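Local atomic coordinates of acyl-CoA dehydrogenase (Mycobacterium thermoresistibile, PDB entry 3NF4), a protein that probably catalyses the FAD-dependent alpha,beta-dehydrogenation of acyl-CoA thioesters to their trans-2-enoyl products. Residues A[106-111]-A[242-246]; A[259-263]-A[300-304]; A[325-329]-A[377-381]. All coordinates share one frame; numbering follows the deposited sequence.

Contact 1 joins a helix of the N-terminal domain to the short helix 239-245 that precedes the first long helix of the C-terminal domain, and it is only partly buried. Contacts 2 and 3 are both buried and lie wholly within the C-terminal helical domain, but they share no helix: 247-274 meets 289-315 in one, 321-346 meets 374-383 in the other. Their centres are about 17 Å apart, and both touch the second subunit. Chemistry follows place. In contact 1 two rings gather round one serine hydroxyl; in contact 2 a small-residue seam is edged by an arginine, a glutamine and a water; contact 3 has one internal serine-to-glutamine bond, with the charged ends of K328 and R378 held by outside partners.

Contact 1: residues A[106-111]-A[242-246]; sequences HPLLVF and IAFSA
H106 and F111 bring their rings to the hydroxyl of S245 by different rotations about chi1. The imidazole of H106 swings away from its own backbone N (chi1 165°), which carries it across to S245; F111 has CG beside its backbone N (chi1 -53°), and its ring runs along I242 to arrive at the same hydroxyl. NE2 of H106 and OG of S245 are 2.9 Å apart in a hydrogen bond that is almost straight (173°), with the oxygen lying in the plane of the imidazole. CZ of F111 comes to 3.2 Å from the same S245 OG, so the hydroxyl sits at the rim of the phenyl ring and not over it. That phenyl takes its apolar partner on a face instead: CG1 of I242 stands 3.9 Å from the ring centroid in a CH-pi contact, while V110 CG1 approaches the other face nearer the rim. The other branch of I242, CG2, packs 3.7 Å from CB of P107, crossing the proline at about a right angle. A246 CB lies off-centre over the imidazole, 3.8 Å from H106 CD2. P107 and I242 both also touch C191 on strand 189-195, so the contact ties helix 106-111 of the N-terminal domain and helix 239-245 to the beta domain. S245 OG is also 3.1 Å from I242 O, a rival for the same proton. The imidazole is thus held in rotation by its edge bond and the alanine on its face, and H106 NE2 and S245 OG share their nearly straight bond at the place where the two ring edges meet.

Contact 2: residues A[259-263]-A[300-304]; sequences TGLAQ and VATAR
R304 reaches over to Q263 with NH2, which donates a hydrogen bond of 3.2 Å to OE1 of Q263 (N-H...O 159°). The amide oxygen lies close to the guanidinium plane, but the donor is tilted 28° from the plane of the carbonyl. Water 1 closes a small ring beside this bond, giving a proton to Q263 OE1 at 2.7 Å and accepting one from R304 NH1. V300 CG1 lies against the amide oxygen, 3.5 Å from Q263 OE1. The other methyl of the valine, CG2, forms an apolar pair with A262 CB at 4.0 Å, and T259 lays CG2 against the CB of R304, crossing that chain at about a right angle. In Q263 the bend at chi2 (67°) brings OE1 across to R304 and beside V300 CG1.

Further out, T259 OG1 faces A303 CB at 3.7 Å but is bonded to A255 O in its own helix, and A331 of helix 321-346 backs both T259 and A303. NH2 of R304 also makes a salt bridge to E85, and on helix 289-315 T302 packs on T302 of the second subunit. The axes of 259-263 and 300-304 are 9.7 Å apart and nearly antiparallel. The shared NH2 suggests that the charge of R304 is met mainly by E85, while E85, Q263 and the water together probably set the position of the guanidinium.

Contact 3: residues A[325-329]-A[377-381]; sequences SIAKL and QRLVI
S325 points its hydroxyl at the end of Q377: OG donates to OE1 at 3.1 Å, approaching nearly in line with the amide C=O (165°). S325 OG also has V380 CG1 3.3 Å away, so the serine is packed between amide and valine. In Q377 the bend at chi2 (-46°) lays the amide against S325 and K328; its NE2 lies 3.7 Å from CD of K328, the two chains crossing at about a right angle. With OE1 taken by S325 and NE2 by G372 O, the amide is fixed in its rotation.

L329 meets R378 quite differently. A single methyl, CD1, sits over one face of the R378 guanidinium, 3.6 Å above the plane and displaced toward its rim, and the leucine crosses the arginine at about a right angle. R378 is extended from CG to NE and carries its charge past the leucine to D295 of the second subunit, with which NE forms a salt bridge. I381 brings CD1 to I326 CG1 at 3.8 Å, again crosswise, and its CG1 lies 3.9 Å from S325 CB.

K328 NZ is hydrogen-bonded to N374 OD1 and to the carbonyl oxygens of M367 and G372. Its chain lies against the Q377 amide through CD and, more distantly, CE. I326 also packs on A301 of the second subunit. The segments 325-329 and 377-381 cross at -154°, nearly antiparallel, and L379, on the same short helix as Q377, touches FAD. This is the all-helical C-terminal domain of the acyl-CoA dehydrogenase fold, where helix packing, subunit interface and flavin pocket meet.

Contact 1: residues A[106-111]-A[242-246]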
ATOM      1  N   HIS A 106      -4.016  32.183 -19.512  1.00 69.58           N
ATOM      2  CA  HIS A 106      -3.686  32.697 -18.160  1.00 70.38           C
ATOM      3  C   HIS A 106      -2.593  33.798 -18.075  1.00 71.75           C
ATOM      4  O   HIS A 106      -2.772  34.769 -17.338  1.00 72.75           O
ATOM      5  CB  HIS A 106      -3.420  31.530 -17.174  1.00 68.62           C
ATOM      6  CG  HIS A 106      -2.735  31.931 -15.899  1.00 68.77           C
ATOM      7  ND1 HIS A 106      -3.403  32.051 -14.700  1.00 69.76           N
ATOM      8  CD2 HIS A 106      -1.434  32.202 -15.630  1.00 68.88           C
ATOM      9  CE1 HIS A 106      -2.547  32.393 -13.751  1.00 69.92           C
ATOM     10  NE2 HIS A 106      -1.346  32.498 -14.291  1.00 68.60           N
ATOM     11  N   PRO A 107      -1.466  33.646 -18.800  1.00 72.12           N
ATOM     12  CA  PRO A 107      -0.454  34.713 -18.810  1.00 74.17           C
ATOM     13  C   PRO A 107      -0.957  36.093 -19.298  1.00 75.90           C
ATOM     14  O   PRO A 107      -0.553  37.112 -18.745  1.00 77.12           O
ATOM     15  CB  PRO A 107       0.607  34.184 -19.780  1.00 73.95           C
ATOM     16  CG  PRO A 107       0.452  32.755 -19.736  1.00 72.71           C
ATOM     17  CD  PRO A 107      -1.015  32.493 -19.589  1.00 71.03           C
ATOM     18  N   LEU A 108      -1.812  36.126 -20.314  1.00 76.05           N
ATOM     19  CA  LEU A 108      -2.306  37.403 -20.836  1.00 78.91           C
ATOM     20  C   LEU A 108      -3.255  38.062 -19.831  1.00 79.80           C
ATOM     21  O   LEU A 108      -3.163  39.271 -19.589  1.00 81.29           O
ATOM     22  CB  LEU A 108      -2.979  37.230 -22.212  1.00 78.65           C
ATOM     23  CG  LEU A 108      -3.643  38.412 -22.929  1.00 81.95           C
ATOM     24  CD1 LEU A 108      -2.717  39.642 -23.029  1.00 85.20           C
ATOM     25  CD2 LEU A 108      -4.158  38.021 -24.335  1.00 81.91           C
ATOM     26  N   LEU A 109      -4.130  37.249 -19.233  1.00 78.71           N
ATOM     27  CA  LEU A 109      -5.125  37.730 -18.298  1.00 79.49           C
ATOM     28  C   LEU A 109      -4.539  38.331 -17.018  1.00 80.77           C
ATOM     29  O   LEU A 109      -5.087  39.304 -16.494  1.00 82.42           O
ATOM     30  CB  LEU A 109      -6.113  36.618 -17.951  1.00 77.98           C
ATOM     31  CG  LEU A 109      -7.169  36.976 -16.894  1.00 78.24           C
ATOM     32  CD1 LEU A 109      -8.317  37.798 -17.484  1.00 79.23           C
ATOM     33  CD2 LEU A 109      -7.691  35.717 -16.198  1.00 77.30           C
ATOM     34  N   VAL A 110      -3.442  37.766 -16.507  1.00 80.42           N
ATOM     35  CA  VAL A 110      -2.884  38.231 -15.229  1.00 81.17           C
ATOM     36  C   VAL A 110      -1.691  39.193 -15.388  1.00 83.11           C
ATOM     37  O   VAL A 110      -1.445  40.029 -14.515  1.00 84.04           O
ATOM     38  CB  VAL A 110      -2.561  37.046 -14.256  1.00 79.55           C
ATOM     39  CG1 VAL A 110      -1.810  37.524 -13.015  1.00 80.15           C
ATOM     40  CG2 VAL A 110      -3.842  36.326 -13.843  1.00 78.08           C
ATOM     41  N   PHE A 111      -0.985  39.115 -16.514  1.00 83.69           N
ATOM     42  CA  PHE A 111       0.258  39.872 -16.662  1.00 85.32           C
ATOM     43  C   PHE A 111       0.307  40.916 -17.775  1.00 87.60           C
ATOM     44  O   PHE A 111       1.192  41.782 -17.770  1.00 89.34           O
ATOM     45  CB  PHE A 111       1.440  38.922 -16.783  1.00 84.27           C
ATOM     46  CG  PHE A 111       1.516  37.912 -15.672  1.00 83.11           C
ATOM     47  CD1 PHE A 111       0.807  36.716 -15.751  1.00 80.37           C
ATOM     48  CD2 PHE A 111       2.289  38.162 -14.546  1.00 83.01           C
ATOM     49  CE1 PHE A 111       0.873  35.795 -14.729  1.00 78.82           C
ATOM     50  CE2 PHE A 111       2.361  37.240 -13.524  1.00 81.77           C
ATOM     51  CZ  PHE A 111       1.653  36.054 -13.620  1.00 79.54           C
ATOM     52  N   ILE A 242       5.922  33.923 -14.471  1.00 76.79           N
ATOM     53  CA  ILE A 242       4.651  33.643 -15.137  1.00 74.68           C
ATOM     54  C   ILE A 242       4.306  32.137 -15.118  1.00 71.75           C
ATOM     55  O   ILE A 242       3.182  31.757 -14.770  1.00 70.02           O
ATOM     56  CB  ILE A 242       4.608  34.199 -16.575  1.00 75.33           C
ATOM     57  CG1 ILE A 242       4.744  35.724 -16.557  1.00 78.23           C
ATOM     58  CG2 ILE A 242       3.309  33.807 -17.264  1.00 74.08           C
ATOM     59  CD1 ILE A 242       4.695  36.387 -17.952  1.00 78.56           C
ATOM     60  N   ALA A 243       5.271  31.300 -15.483  1.00 70.69           N
ATOM     61  CA  ALA A 243       5.046  29.854 -15.535  1.00 69.37           C
ATOM     62  C   ALA A 243       4.748  29.286 -14.156  1.00 68.07           C
ATOM     63  O   ALA A 243       3.924  28.390 -14.027  1.00 66.59           O
ATOM     64  CB  ALA A 243       6.225  29.126 -16.166  1.00 69.26           C
ATOM     65  N   PHE A 244       5.414  29.832 -13.139  1.00 69.42           N
ATOM     66  CA  PHE A 244       5.247  29.414 -11.744  1.00 69.13           C
ATOM     67  C   PHE A 244       3.838  29.707 -11.240  1.00 68.30           C
ATOM     68  O   PHE A 244       3.281  28.905 -10.469  1.00 67.33           O
ATOM     69  CB  PHE A 244       6.296  30.089 -10.846  1.00 71.03           C
ATOM     70  CG  PHE A 244       6.215  29.696  -9.383  1.00 73.70           C
ATOM     71  CD1 PHE A 244       6.807  28.501  -8.924  1.00 74.28           C
ATOM     72  CD2 PHE A 244       5.570  30.527  -8.455  1.00 76.06           C
ATOM     73  CE1 PHE A 244       6.737  28.135  -7.583  1.00 74.45           C
ATOM     74  CE2 PHE A 244       5.491  30.166  -7.098  1.00 76.54           C
ATOM     75  CZ  PHE A 244       6.081  28.969  -6.663  1.00 76.33           C
ATOM     76  N   SER A 245       3.256  30.822 -11.700  1.00 68.05           N
ATOM     77  CA  SER A 245       1.956  31.294 -11.207  1.00 67.07           C
ATOM     78  C   SER A 245       0.798  30.489 -11.743  1.00 65.20           C
ATOM     79  O   SER A 245      -0.284  30.527 -11.182  1.00 65.11           O
ATOM     80  CB  SER A 245       1.748  32.794 -11.518  1.00 69.57           C
ATOM     81  OG  SER A 245       1.115  33.015 -12.773  1.00 68.94           O
ATOM     82  N   ALA A 246       1.021  29.772 -12.840  1.00 64.10           N
ATOM     83  CA  ALA A 246      -0.010  28.905 -13.418  1.00 62.18           C
ATOM     84  C   ALA A 246      -0.102  27.472 -12.792  1.00 60.53           C
ATOM     85  O   ALA A 246      -1.077  26.760 -13.033  1.00 59.22           O
ATOM     86  CB  ALA A 246       0.162  28.835 -14.917  1.00 61.77           C
TER

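Contact 2: residues A[259-263]-A[300-304]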
ATOM      1  N   THR A 259     -10.404  12.416 -11.375  1.00 37.82           N
ATOM      2  CA  THR A 259     -11.579  12.002 -10.564  1.00 37.89           C
ATOM      3  C   THR A 259     -12.728  11.503 -11.475  1.00 38.80           C
ATOM      4  O   THR A 259     -13.404  10.518 -11.158  1.00 38.62           O
ATOM      5  CB  THR A 259     -12.027  13.155  -9.600  1.00 38.37           C
ATOM      6  OG1 THR A 259     -10.935  13.493  -8.728  1.00 36.71           O
ATOM      7  CG2 THR A 259     -13.275  12.784  -8.735  1.00 36.85           C
ATOM      8  N   GLY A 260     -12.928  12.160 -12.618  1.00 39.73           N
ATOM      9  CA  GLY A 260     -14.064  11.819 -13.505  1.00 40.17           C
ATOM     10  C   GLY A 260     -13.782  10.551 -14.297  1.00 40.97           C
ATOM     11  O   GLY A 260     -14.696   9.790 -14.579  1.00 40.82           O
ATOM     12  N   LEU A 261     -12.506  10.330 -14.652  1.00 40.66           N
ATOM     13  CA  LEU A 261     -12.064   9.055 -15.239  1.00 40.77           C
ATOM     14  C   LEU A 261     -12.233   7.891 -14.243  1.00 40.30           C
ATOM     15  O   LEU A 261     -12.727   6.804 -14.620  1.00 39.61           O
ATOM     16  CB  LEU A 261     -10.582   9.131 -15.683  1.00 40.88           C
ATOM     17  CG  LEU A 261     -10.000   7.858 -16.309  1.00 41.29           C
ATOM     18  CD1 LEU A 261     -10.780   7.363 -17.589  1.00 40.93           C
ATOM     19  CD2 LEU A 261      -8.496   8.007 -16.592  1.00 40.89           C
ATOM     20  N   ALA A 262     -11.819   8.102 -12.985  1.00 39.19           N
ATOM     21  CA  ALA A 262     -12.104   7.097 -11.946  1.00 39.09           C
ATOM     22  C   ALA A 262     -13.615   6.855 -11.746  1.00 39.37           C
ATOM     23  O   ALA A 262     -14.031   5.717 -11.613  1.00 39.69           O
ATOM     24  CB  ALA A 262     -11.458   7.472 -10.603  1.00 38.48           C
ATOM     25  N   GLN A 263     -14.426   7.914 -11.713  1.00 39.85           N
ATOM     26  CA  GLN A 263     -15.884   7.750 -11.558  1.00 40.50           C
ATOM     27  C   GLN A 263     -16.489   6.946 -12.725  1.00 41.18           C
ATOM     28  O   GLN A 263     -17.352   6.086 -12.504  1.00 42.70           O
ATOM     29  CB  GLN A 263     -16.586   9.106 -11.407  1.00 40.81           C
ATOM     30  CG  GLN A 263     -18.128   9.068 -11.317  1.00 42.11           C
ATOM     31  CD  GLN A 263     -18.643   8.402 -10.013  1.00 42.48           C
ATOM     32  OE1 GLN A 263     -18.225   8.732  -8.890  1.00 40.47           O
ATOM     33  NE2 GLN A 263     -19.558   7.469 -10.179  1.00 41.93           N
ATOM     34  N   VAL A 300     -12.704   7.281  -4.954  1.00 36.17           N
ATOM     35  CA  VAL A 300     -13.342   8.347  -5.732  1.00 35.60           C
ATOM     36  C   VAL A 300     -13.898   9.481  -4.837  1.00 36.54           C
ATOM     37  O   VAL A 300     -13.650  10.668  -5.112  1.00 36.15           O
ATOM     38  CB  VAL A 300     -14.448   7.833  -6.700  1.00 36.97           C
ATOM     39  CG1 VAL A 300     -14.961   8.983  -7.600  1.00 38.13           C
ATOM     40  CG2 VAL A 300     -13.943   6.664  -7.587  1.00 33.31           C
ATOM     41  N   ALA A 301     -14.603   9.139  -3.754  1.00 36.37           N
ATOM     42  CA  ALA A 301     -15.236  10.169  -2.933  1.00 36.98           C
ATOM     43  C   ALA A 301     -14.158  11.069  -2.288  1.00 37.73           C
ATOM     44  O   ALA A 301     -14.273  12.307  -2.255  1.00 38.21           O
ATOM     45  CB  ALA A 301     -16.164   9.529  -1.848  1.00 37.02           C
ATOM     46  N   THR A 302     -13.128  10.425  -1.768  1.00 37.32           N
ATOM     47  CA  THR A 302     -11.990  11.086  -1.165  1.00 38.58           C
ATOM     48  C   THR A 302     -11.250  12.041  -2.156  1.00 38.72           C
ATOM     49  O   THR A 302     -10.874  13.154  -1.790  1.00 39.07           O
ATOM     50  CB  THR A 302     -11.038  10.001  -0.650  1.00 38.16           C
ATOM     51  OG1 THR A 302     -11.634   9.399   0.509  1.00 41.06           O
ATOM     52  CG2 THR A 302      -9.708  10.573  -0.267  1.00 40.64           C
ATOM     53  N   ALA A 303     -11.062  11.617  -3.400  1.00 37.94           N
ATOM     54  CA  ALA A 303     -10.425  12.477  -4.405  1.00 38.14           C
ATOM     55  C   ALA A 303     -11.302  13.700  -4.751  1.00 39.18           C
ATOM     56  O   ALA A 303     -10.788  14.812  -4.880  1.00 39.70           O
ATOM     57  CB  ALA A 303     -10.079  11.661  -5.646  1.00 36.04           C
ATOM     58  N   ARG A 304     -12.623  13.498  -4.874  1.00 38.92           N
ATOM     59  CA  ARG A 304     -13.548  14.607  -5.148  1.00 39.38           C
ATOM     60  C   ARG A 304     -13.530  15.661  -4.018  1.00 39.94           C
ATOM     61  O   ARG A 304     -13.377  16.859  -4.289  1.00 40.30           O
ATOM     62  CB  ARG A 304     -14.983  14.092  -5.358  1.00 39.62           C
ATOM     63  CG  ARG A 304     -16.027  15.197  -5.691  1.00 42.38           C
ATOM     64  CD  ARG A 304     -17.412  14.687  -6.192  1.00 41.44           C
ATOM     65  NE  ARG A 304     -17.316  13.784  -7.332  1.00 44.70           N
ATOM     66  CZ  ARG A 304     -17.497  12.465  -7.273  1.00 44.85           C
ATOM     67  NH1 ARG A 304     -17.806  11.881  -6.116  1.00 46.57           N
ATOM     68  NH2 ARG A 304     -17.382  11.730  -8.377  1.00 43.41           N
TER
HETATM   69  O   HOH W   1     -18.705   8.772  -6.265  1.00 20.49           O

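Contact 3: residues A[325-329]-A[377-381]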
ATOM      1  N   SER A 325      -1.257  20.680  -4.700  1.00 45.90           N
ATOM      2  CA  SER A 325      -0.335  19.548  -4.906  1.00 46.13           C
ATOM      3  C   SER A 325      -0.884  18.226  -4.341  1.00 43.91           C
ATOM      4  O   SER A 325      -0.789  17.164  -4.975  1.00 42.30           O
ATOM      5  CB  SER A 325       1.045  19.829  -4.288  1.00 46.82           C
ATOM      6  OG  SER A 325       1.761  20.673  -5.160  1.00 52.37           O
ATOM      7  N   ILE A 326      -1.444  18.325  -3.140  1.00 43.10           N
ATOM      8  CA  ILE A 326      -2.060  17.196  -2.459  1.00 41.31           C
ATOM      9  C   ILE A 326      -3.246  16.687  -3.307  1.00 39.98           C
ATOM     10  O   ILE A 326      -3.343  15.485  -3.587  1.00 39.61           O
ATOM     11  CB  ILE A 326      -2.451  17.605  -1.012  1.00 41.48           C
ATOM     12  CG1 ILE A 326      -1.191  17.729  -0.153  1.00 41.93           C
ATOM     13  CG2 ILE A 326      -3.452  16.659  -0.391  1.00 38.63           C
ATOM     14  CD1 ILE A 326      -1.470  18.286   1.272  1.00 40.78           C
ATOM     15  N   ALA A 327      -4.111  17.588  -3.755  1.00 39.18           N
ATOM     16  CA  ALA A 327      -5.245  17.168  -4.609  1.00 38.82           C
ATOM     17  C   ALA A 327      -4.832  16.387  -5.890  1.00 38.75           C
ATOM     18  O   ALA A 327      -5.412  15.354  -6.215  1.00 38.43           O
ATOM     19  CB  ALA A 327      -6.142  18.374  -4.967  1.00 38.38           C
ATOM     20  N   LYS A 328      -3.811  16.870  -6.601  1.00 40.07           N
ATOM     21  CA  LYS A 328      -3.357  16.247  -7.856  1.00 39.37           C
ATOM     22  C   LYS A 328      -2.737  14.860  -7.611  1.00 39.04           C
ATOM     23  O   LYS A 328      -3.091  13.898  -8.283  1.00 38.55           O
ATOM     24  CB  LYS A 328      -2.404  17.211  -8.594  1.00 40.40           C
ATOM     25  CG  LYS A 328      -2.055  16.808 -10.017  1.00 39.54           C
ATOM     26  CD  LYS A 328      -0.839  15.875 -10.063  1.00 41.60           C
ATOM     27  CE  LYS A 328      -0.482  15.541 -11.509  1.00 41.80           C
ATOM     28  NZ  LYS A 328       0.330  14.313 -11.608  1.00 41.10           N
ATOM     29  N   LEU A 329      -1.825  14.761  -6.638  1.00 39.60           N
ATOM     30  CA  LEU A 329      -1.242  13.480  -6.201  1.00 38.90           C
ATOM     31  C   LEU A 329      -2.306  12.449  -5.806  1.00 38.46           C
ATOM     32  O   LEU A 329      -2.295  11.307  -6.296  1.00 37.71           O
ATOM     33  CB  LEU A 329      -0.309  13.689  -5.007  1.00 39.32           C
ATOM     34  CG  LEU A 329       0.210  12.408  -4.333  1.00 39.55           C
ATOM     35  CD1 LEU A 329       1.291  11.774  -5.178  1.00 41.84           C
ATOM     36  CD2 LEU A 329       0.768  12.696  -2.974  1.00 40.07           C
ATOM     37  N   GLN A 377       5.464  16.348  -7.167  1.00 42.35           N
ATOM     38  CA  GLN A 377       4.406  16.708  -6.172  1.00 41.79           C
ATOM     39  C   GLN A 377       4.855  16.468  -4.726  1.00 42.09           C
ATOM     40  O   GLN A 377       4.758  17.361  -3.907  1.00 42.52           O
ATOM     41  CB  GLN A 377       3.050  16.008  -6.413  1.00 40.05           C
ATOM     42  CG  GLN A 377       2.336  16.268  -7.761  1.00 41.29           C
ATOM     43  CD  GLN A 377       2.287  17.754  -8.220  1.00 45.59           C
ATOM     44  OE1 GLN A 377       2.339  18.688  -7.413  1.00 44.25           O
ATOM     45  NE2 GLN A 377       2.177  17.955  -9.544  1.00 47.55           N
ATOM     46  N   ARG A 378       5.363  15.270  -4.425  1.00 42.27           N
ATOM     47  CA  ARG A 378       5.900  14.972  -3.115  1.00 43.45           C
ATOM     48  C   ARG A 378       7.056  15.907  -2.677  1.00 45.70           C
ATOM     49  O   ARG A 378       7.213  16.229  -1.477  1.00 44.73           O
ATOM     50  CB  ARG A 378       6.345  13.499  -3.032  1.00 43.36           C
ATOM     51  CG  ARG A 378       5.197  12.439  -3.170  1.00 41.76           C
ATOM     52  CD  ARG A 378       5.767  10.987  -3.019  1.00 43.15           C
ATOM     53  NE  ARG A 378       4.690  10.016  -2.880  1.00 43.42           N
ATOM     54  CZ  ARG A 378       4.045   9.426  -3.888  1.00 44.21           C
ATOM     55  NH1 ARG A 378       4.355   9.677  -5.151  1.00 44.45           N
ATOM     56  NH2 ARG A 378       3.048   8.594  -3.629  1.00 45.16           N
ATOM     57  N   LEU A 379       7.878  16.316  -3.645  1.00 47.52           N
ATOM     58  CA  LEU A 379       9.021  17.196  -3.367  1.00 50.02           C
ATOM     59  C   LEU A 379       8.496  18.615  -3.046  1.00 49.42           C
ATOM     60  O   LEU A 379       8.927  19.241  -2.084  1.00 49.87           O
ATOM     61  CB  LEU A 379      10.022  17.171  -4.538  1.00 51.61           C
ATOM     62  CG  LEU A 379      11.283  18.047  -4.497  1.00 57.17           C
ATOM     63  CD1 LEU A 379      12.093  17.886  -3.173  1.00 58.79           C
ATOM     64  CD2 LEU A 379      12.207  17.828  -5.737  1.00 61.51           C
ATOM     65  N   VAL A 380       7.515  19.081  -3.799  1.00 48.54           N
ATOM     66  CA  VAL A 380       6.834  20.344  -3.464  1.00 49.52           C
ATOM     67  C   VAL A 380       6.236  20.350  -2.033  1.00 49.64           C
ATOM     68  O   VAL A 380       6.538  21.260  -1.237  1.00 50.87           O
ATOM     69  CB  VAL A 380       5.803  20.739  -4.563  1.00 49.46           C
ATOM     70  CG1 VAL A 380       4.727  21.738  -4.066  1.00 49.27           C
ATOM     71  CG2 VAL A 380       6.558  21.337  -5.739  1.00 51.59           C
ATOM     72  N   ILE A 381       5.455  19.318  -1.694  1.00 47.56           N
ATOM     73  CA  ILE A 381       4.862  19.175  -0.361  1.00 46.83           C
ATOM     74  C   ILE A 381       5.914  19.156   0.777  1.00 48.54           C
ATOM     75  O   ILE A 381       5.738  19.824   1.808  1.00 48.65           O
ATOM     76  CB  ILE A 381       3.922  17.913  -0.280  1.00 44.90           C
ATOM     77  CG1 ILE A 381       2.765  18.052  -1.286  1.00 43.04           C
ATOM     78  CG2 ILE A 381       3.398  17.730   1.131  1.00 42.23           C
ATOM     79  CD1 ILE A 381       2.126  16.731  -1.819  1.00 38.63           C
TER